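Aspartate aminotransferase (Rhodobacter sphaeroides, PDB 3NRA) probably catalyses the pyridoxal-phosphate-dependent transfer of an amino group from L-aspartate to 2-oxoglutarate, giving oxaloacetate and L-glutamate. Local coordinates at residues L117-A120 and A121-R125; E276-Q279 and A280-L284. All blocks are in the same frame, centred on the assembly; numbering follows the deposited sequence.

Contact 1: residues L117-A120 and A121-R125; sequences LAVA and ATVAR
Val119 O is gripped by two backbone donors near the C-terminal end of helix 110-120. Val123 N reaches it at 2.8 Å, nearly along the C=O axis (C=O...N 165°), while Thr122 N, at 3.1 Å, sits well above the carbonyl plane. One oxygen thus takes both an i+3 and an i+4 donor. Two residues earlier, Ala121 N bonds to Leu117 O at 2.8 Å. The carbonyl between them, Ala118 O, takes the hydroxyl of Thr122: OG1 donates at 2.7 Å, tilted 23° from the carbonyl plane, the ordinary i to i-4 threonine bond of helices. With chi1 at 61°, OG1 lies between its own backbone N and carbonyl carbon and is thereby turned back onto the helix, and Thr122 CG2 also packs against Ala118 O, at 3.2 Å. A valine here would probably leave Ala118 O without its hydroxyl donor and weaken the tie between Thr122 and the preceding turn. Val119 and Val123 run alongside each other, with Val119 CG1 3.8 Å from Val123 CG2. A water donates to both Ala120 O and Val123 O, 2.7 Å from the oxygen of Ala120, and so spans the helix and the departing chain. Thr122 also packs on Thr214 and Ile216 of strand 214-218, and Ala121 meets Phe8 of the second subunit. Mixed i+3 and i+4 acceptance at Val119 O, followed by extended backbone from Val123, is characteristic of a helix C-terminus, here that of helix 110-120, from which the chain runs on to strand 128-133 in the large sheet of the aminotransferase fold.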
ATOM      1  N   LEU B 117      -7.720  -0.894  -4.661  1.00 13.43           N
ATOM      2  CA  LEU B 117      -7.843   0.180  -5.658  1.00 13.81           C
ATOM      3  C   LEU B 117      -9.029  -0.080  -6.586  1.00 13.89           C
ATOM      4  O   LEU B 117      -9.780   0.832  -6.906  1.00 15.17           O
ATOM      5  CB  LEU B 117      -6.541   0.283  -6.481  1.00 13.37           C
ATOM      6  CG  LEU B 117      -5.289   0.761  -5.713  1.00 12.45           C
ATOM      7  CD1 LEU B 117      -4.075   0.689  -6.591  1.00 12.25           C
ATOM      8  CD2 LEU B 117      -5.497   2.200  -5.187  1.00 11.98           C
ATOM      9  N   ALA B 118      -9.183  -1.340  -7.002  1.00 13.60           N
ATOM     10  CA  ALA B 118     -10.235  -1.732  -7.919  1.00 13.09           C
ATOM     11  C   ALA B 118     -11.627  -1.473  -7.306  1.00 13.48           C
ATOM     12  O   ALA B 118     -12.528  -0.940  -7.979  1.00 13.23           O
ATOM     13  CB  ALA B 118     -10.079  -3.192  -8.289  1.00 11.84           C
ATOM     14  N   VAL B 119     -11.794  -1.805  -6.026  1.00 13.08           N
ATOM     15  CA  VAL B 119     -13.066  -1.529  -5.354  1.00 13.13           C
ATOM     16  C   VAL B 119     -13.235  -0.002  -5.159  1.00 14.29           C
ATOM     17  O   VAL B 119     -14.330   0.548  -5.383  1.00 14.65           O
ATOM     18  CB  VAL B 119     -13.163  -2.259  -4.021  1.00 13.32           C
ATOM     19  CG1 VAL B 119     -14.478  -1.900  -3.299  1.00 12.64           C
ATOM     20  CG2 VAL B 119     -13.032  -3.807  -4.231  1.00 12.95           C
ATOM     21  N   ALA B 120     -12.147   0.683  -4.782  1.00 14.41           N
ATOM     22  CA  ALA B 120     -12.187   2.159  -4.588  1.00 14.93           C
ATOM     23  C   ALA B 120     -12.586   2.883  -5.863  1.00 15.08           C
ATOM     24  O   ALA B 120     -13.332   3.860  -5.815  1.00 13.11           O
ATOM     25  CB  ALA B 120     -10.849   2.678  -4.106  1.00 14.61           C
ATOM     26  N   ALA B 121     -12.084   2.388  -7.002  1.00 14.78           N
ATOM     27  CA  ALA B 121     -12.370   2.985  -8.328  1.00 14.93           C
ATOM     28  C   ALA B 121     -13.766   2.636  -8.901  1.00 15.20           C
ATOM     29  O   ALA B 121     -14.172   3.208  -9.922  1.00 17.10           O
ATOM     30  CB  ALA B 121     -11.303   2.581  -9.289  1.00 13.67           C
ATOM     31  N   THR B 122     -14.492   1.705  -8.268  1.00 15.26           N
ATOM     32  CA  THR B 122     -15.737   1.212  -8.822  1.00 15.14           C
ATOM     33  C   THR B 122     -16.962   1.306  -7.885  1.00 15.88           C
ATOM     34  O   THR B 122     -18.082   1.271  -8.363  1.00 14.44           O
ATOM     35  CB  THR B 122     -15.587  -0.242  -9.330  1.00 15.41           C
ATOM     36  OG1 THR B 122     -15.215  -1.104  -8.240  1.00 17.18           O
ATOM     37  CG2 THR B 122     -14.536  -0.327 -10.428  1.00 12.57           C
ATOM     38  N   VAL B 123     -16.752   1.457  -6.570  1.00 16.23           N
ATOM     39  CA  VAL B 123     -17.859   1.484  -5.622  1.00 16.68           C
ATOM     40  C   VAL B 123     -17.975   2.865  -4.928  1.00 18.17           C
ATOM     41  O   VAL B 123     -17.051   3.332  -4.281  1.00 18.98           O
ATOM     42  CB  VAL B 123     -17.738   0.380  -4.571  1.00 16.76           C
ATOM     43  CG1 VAL B 123     -18.941   0.426  -3.618  1.00 14.90           C
ATOM     44  CG2 VAL B 123     -17.602  -1.024  -5.248  1.00 15.53           C
ATOM     45  N   ALA B 124     -19.095   3.522  -5.137  1.00 19.09           N
ATOM     46  CA  ALA B 124     -19.412   4.752  -4.432  1.00 20.22           C
ATOM     47  C   ALA B 124     -20.415   4.459  -3.341  1.00 20.56           C
ATOM     48  O   ALA B 124     -21.056   3.409  -3.330  1.00 20.22           O
ATOM     49  CB  ALA B 124     -19.987   5.790  -5.406  1.00 20.40           C
ATOM     50  N   ARG B 125     -20.599   5.435  -2.475  1.00 22.11           N
ATOM     51  CA  ARG B 125     -21.529   5.336  -1.369  1.00 23.31           C
ATOM     52  C   ARG B 125     -22.963   4.958  -1.834  1.00 22.97           C
ATOM     53  O   ARG B 125     -23.553   5.641  -2.678  1.00 23.46           O
ATOM     54  CB  ARG B 125     -21.535   6.666  -0.630  1.00 24.77           C
ATOM     55  CG  ARG B 125     -22.583   6.787   0.458  1.00 30.24           C
ATOM     56  CD  ARG B 125     -22.185   7.825   1.492  1.00 37.03           C
ATOM     57  NE  ARG B 125     -23.340   8.577   1.980  1.00 43.53           N
ATOM     58  CZ  ARG B 125     -23.877   9.646   1.371  1.00 49.05           C
ATOM     59  NH1 ARG B 125     -23.395  10.112   0.198  1.00 49.29           N
ATOM     60  NH2 ARG B 125     -24.918  10.257   1.935  1.00 52.92           N
TER
HETATM   61  O   HOH W   1     -15.203   5.037  -4.202  1.00 19.43           O

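Contact 2: residues E276-Q279 and A280-L284; sequences EKLQ and AIVSL
Leu278 O accepts from both Val282 N, lying in the carbonyl plane at 3.0 Å, and Ile281 N, 50° out of that plane at 2.9 Å, so i+4 and i+3 bonding share one oxygen in the last turn of the helix. A further i+4 bond, Ser283 N to Gln279 O, is nearly straight at the hydrogen (169°), although Ser283 is the first residue to leave helical backbone angles. In Leu278, chi1 of 179° sets CG beside its own carbonyl carbon, on the side of the following turn, and chi2 then places CD1 there. Leu278 CD1 meets Val282 CG2 at 3.6 Å and Ile281 CG1 at 3.9 Å; the leucine crosses Ile281 at about a right angle. Gln279 bends at chi2, its CG 3.6 Å from Leu284 O. Its amide is held at both ends: OE1 accepts a hydrogen bond from a water that also bonds Ser283 OG, and NE2 donates to Tyr77 O and Ile107 O. Val282 packs on Val282 of the second subunit, and Ile281 O accepts from Gln112 NE2 of that subunit. These features belong to the C-terminal turn of helix 269-282, which takes part in the dimer interface of this fold-type I enzyme.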
ATOM      1  N   GLU B 276      -4.831   4.266 -10.825  1.00 15.88           N
ATOM      2  CA  GLU B 276      -3.518   4.939 -10.908  0.60 16.71           C
ATOM      3  C   GLU B 276      -3.513   6.229 -10.135  1.00 17.19           C
ATOM      4  O   GLU B 276      -2.582   6.526  -9.395  1.00 17.76           O
ATOM      5  CB  GLU B 276      -3.185   5.256 -12.373  0.60 17.61           C
ATOM      6  CG  GLU B 276      -1.783   5.853 -12.603  0.60 19.69           C
ATOM      7  CD  GLU B 276      -1.752   7.374 -12.631  0.60 20.95           C
ATOM      8  OE1 GLU B 276      -2.307   7.967 -13.577  0.60 23.98           O
ATOM      9  OE2 GLU B 276      -1.134   7.967 -11.732  0.60 20.87           O
ATOM     10  N   LYS B 277      -4.564   7.017 -10.318  1.00 17.56           N
ATOM     11  CA  LYS B 277      -4.665   8.301  -9.647  1.00 18.69           C
ATOM     12  C   LYS B 277      -4.749   8.092  -8.138  1.00 17.52           C
ATOM     13  O   LYS B 277      -4.055   8.761  -7.374  1.00 17.73           O
ATOM     14  CB  LYS B 277      -5.886   9.087 -10.157  1.00 19.59           C
ATOM     15  CG  LYS B 277      -5.690   9.717 -11.534  1.00 23.03           C
ATOM     16  CD  LYS B 277      -7.041   9.854 -12.283  1.00 28.40           C
ATOM     17  CE  LYS B 277      -7.029  10.948 -13.365  1.00 31.17           C
ATOM     18  NZ  LYS B 277      -7.842  12.162 -12.935  1.00 36.09           N
ATOM     19  N   LEU B 278      -5.524   7.096  -7.722  1.00 15.94           N
ATOM     20  CA  LEU B 278      -5.630   6.787  -6.319  1.00 15.27           C
ATOM     21  C   LEU B 278      -4.317   6.221  -5.732  1.00 14.22           C
ATOM     22  O   LEU B 278      -3.932   6.600  -4.632  1.00 13.96           O
ATOM     23  CB  LEU B 278      -6.788   5.853  -6.060  1.00 14.46           C
ATOM     24  CG  LEU B 278      -7.028   5.416  -4.615  1.00 15.55           C
ATOM     25  CD1 LEU B 278      -7.063   6.588  -3.666  1.00 16.51           C
ATOM     26  CD2 LEU B 278      -8.325   4.636  -4.539  1.00 18.57           C
ATOM     27  N   GLN B 279      -3.636   5.339  -6.465  1.00 13.83           N
ATOM     28  CA  GLN B 279      -2.374   4.741  -5.962  1.00 14.18           C
ATOM     29  C   GLN B 279      -1.350   5.813  -5.555  1.00 14.77           C
ATOM     30  O   GLN B 279      -0.609   5.640  -4.581  1.00 15.73           O
ATOM     31  CB  GLN B 279      -1.742   3.793  -7.002  1.00 13.39           C
ATOM     32  CG  GLN B 279      -0.384   3.230  -6.558  1.00 13.39           C
ATOM     33  CD  GLN B 279      -0.137   1.803  -7.025  1.00 14.74           C
ATOM     34  OE1 GLN B 279      -0.563   0.849  -6.375  1.00 11.69           O
ATOM     35  NE2 GLN B 279       0.553   1.652  -8.161  1.00 13.49           N
ATOM     36  N   ALA B 280      -1.304   6.900  -6.316  1.00 15.14           N
ATOM     37  CA  ALA B 280      -0.442   7.995  -6.015  1.00 15.88           C
ATOM     38  C   ALA B 280      -0.581   8.432  -4.551  1.00 15.51           C
ATOM     39  O   ALA B 280       0.430   8.633  -3.889  1.00 17.22           O
ATOM     40  CB  ALA B 280      -0.704   9.206  -6.998  1.00 15.60           C
ATOM     41  N   ILE B 281      -1.810   8.497  -4.035  1.00 14.19           N
ATOM     42  CA  ILE B 281      -2.029   8.974  -2.664  1.00 14.49           C
ATOM     43  C   ILE B 281      -2.193   7.856  -1.621  1.00 14.29           C
ATOM     44  O   ILE B 281      -2.132   8.122  -0.417  1.00 13.95           O
ATOM     45  CB  ILE B 281      -3.189  10.034  -2.555  1.00 14.86           C
ATOM     46  CG1 ILE B 281      -4.555   9.425  -2.875  1.00 13.09           C
ATOM     47  CG2 ILE B 281      -2.901  11.257  -3.479  1.00 14.87           C
ATOM     48  CD1 ILE B 281      -5.670  10.446  -2.880  1.00 13.59           C
ATOM     49  N   VAL B 282      -2.329   6.606  -2.076  1.00 14.76           N
ATOM     50  CA  VAL B 282      -2.387   5.456  -1.172  1.00 13.13           C
ATOM     51  C   VAL B 282      -0.992   5.032  -0.729  1.00 14.06           C
ATOM     52  O   VAL B 282      -0.772   4.765   0.478  1.00 13.25           O
ATOM     53  CB  VAL B 282      -3.148   4.238  -1.817  1.00 13.24           C
ATOM     54  CG1 VAL B 282      -2.991   2.969  -0.964  1.00 11.18           C
ATOM     55  CG2 VAL B 282      -4.621   4.575  -1.985  1.00 11.52           C
ATOM     56  N   SER B 283      -0.068   4.888  -1.688  1.00 13.68           N
ATOM     57  CA  SER B 283       1.326   4.511  -1.356  1.00 13.81           C
ATOM     58  C   SER B 283       2.394   4.899  -2.405  1.00 14.18           C
ATOM     59  O   SER B 283       3.539   4.397  -2.336  1.00 13.55           O
ATOM     60  CB  SER B 283       1.397   3.001  -1.097  1.00 14.03           C
ATOM     61  OG  SER B 283       1.048   2.255  -2.266  1.00 13.48           O
ATOM     62  N   LEU B 284       2.048   5.832  -3.319  1.00 14.27           N
ATOM     63  CA  LEU B 284       2.885   6.227  -4.496  1.00 14.38           C
ATOM     64  C   LEU B 284       3.023   5.133  -5.557  1.00 14.48           C
ATOM     65  O   LEU B 284       2.601   5.316  -6.682  1.00 15.04           O
ATOM     66  CB  LEU B 284       4.274   6.756  -4.092  1.00 15.03           C
ATOM     67  CG  LEU B 284       4.373   7.948  -3.145  1.00 17.17           C
ATOM     68  CD1 LEU B 284       5.833   8.239  -2.829  1.00 17.33           C
ATOM     69  CD2 LEU B 284       3.691   9.194  -3.733  1.00 16.46           C
TER
HETATM   70  O   HOH W   2      -1.404   1.539  -3.573  1.00 13.57           O

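Contacts 1 and 2 are both mostly buried helix ends, their centres about 13 Å apart, and they come from two helices packed on each other. Leu117 CD2 lies 3.6 Å from Leu278 CG and 4.1 Å from Val282 CG2, so the apolar side chains of contact 2 fit against the last turn of helix 110-120. The chemistry differs with place. Contact 1 meets its polar needs largely within its own helix end, on a face covered by strand 214-218. Contact 2 sends polar side chains outward, to the loop at Tyr77 and Arg78 and to strand 105-108. Both contacts also touch the second subunit, contact 2 with a backbone hydrogen-bond acceptor as well as by packing.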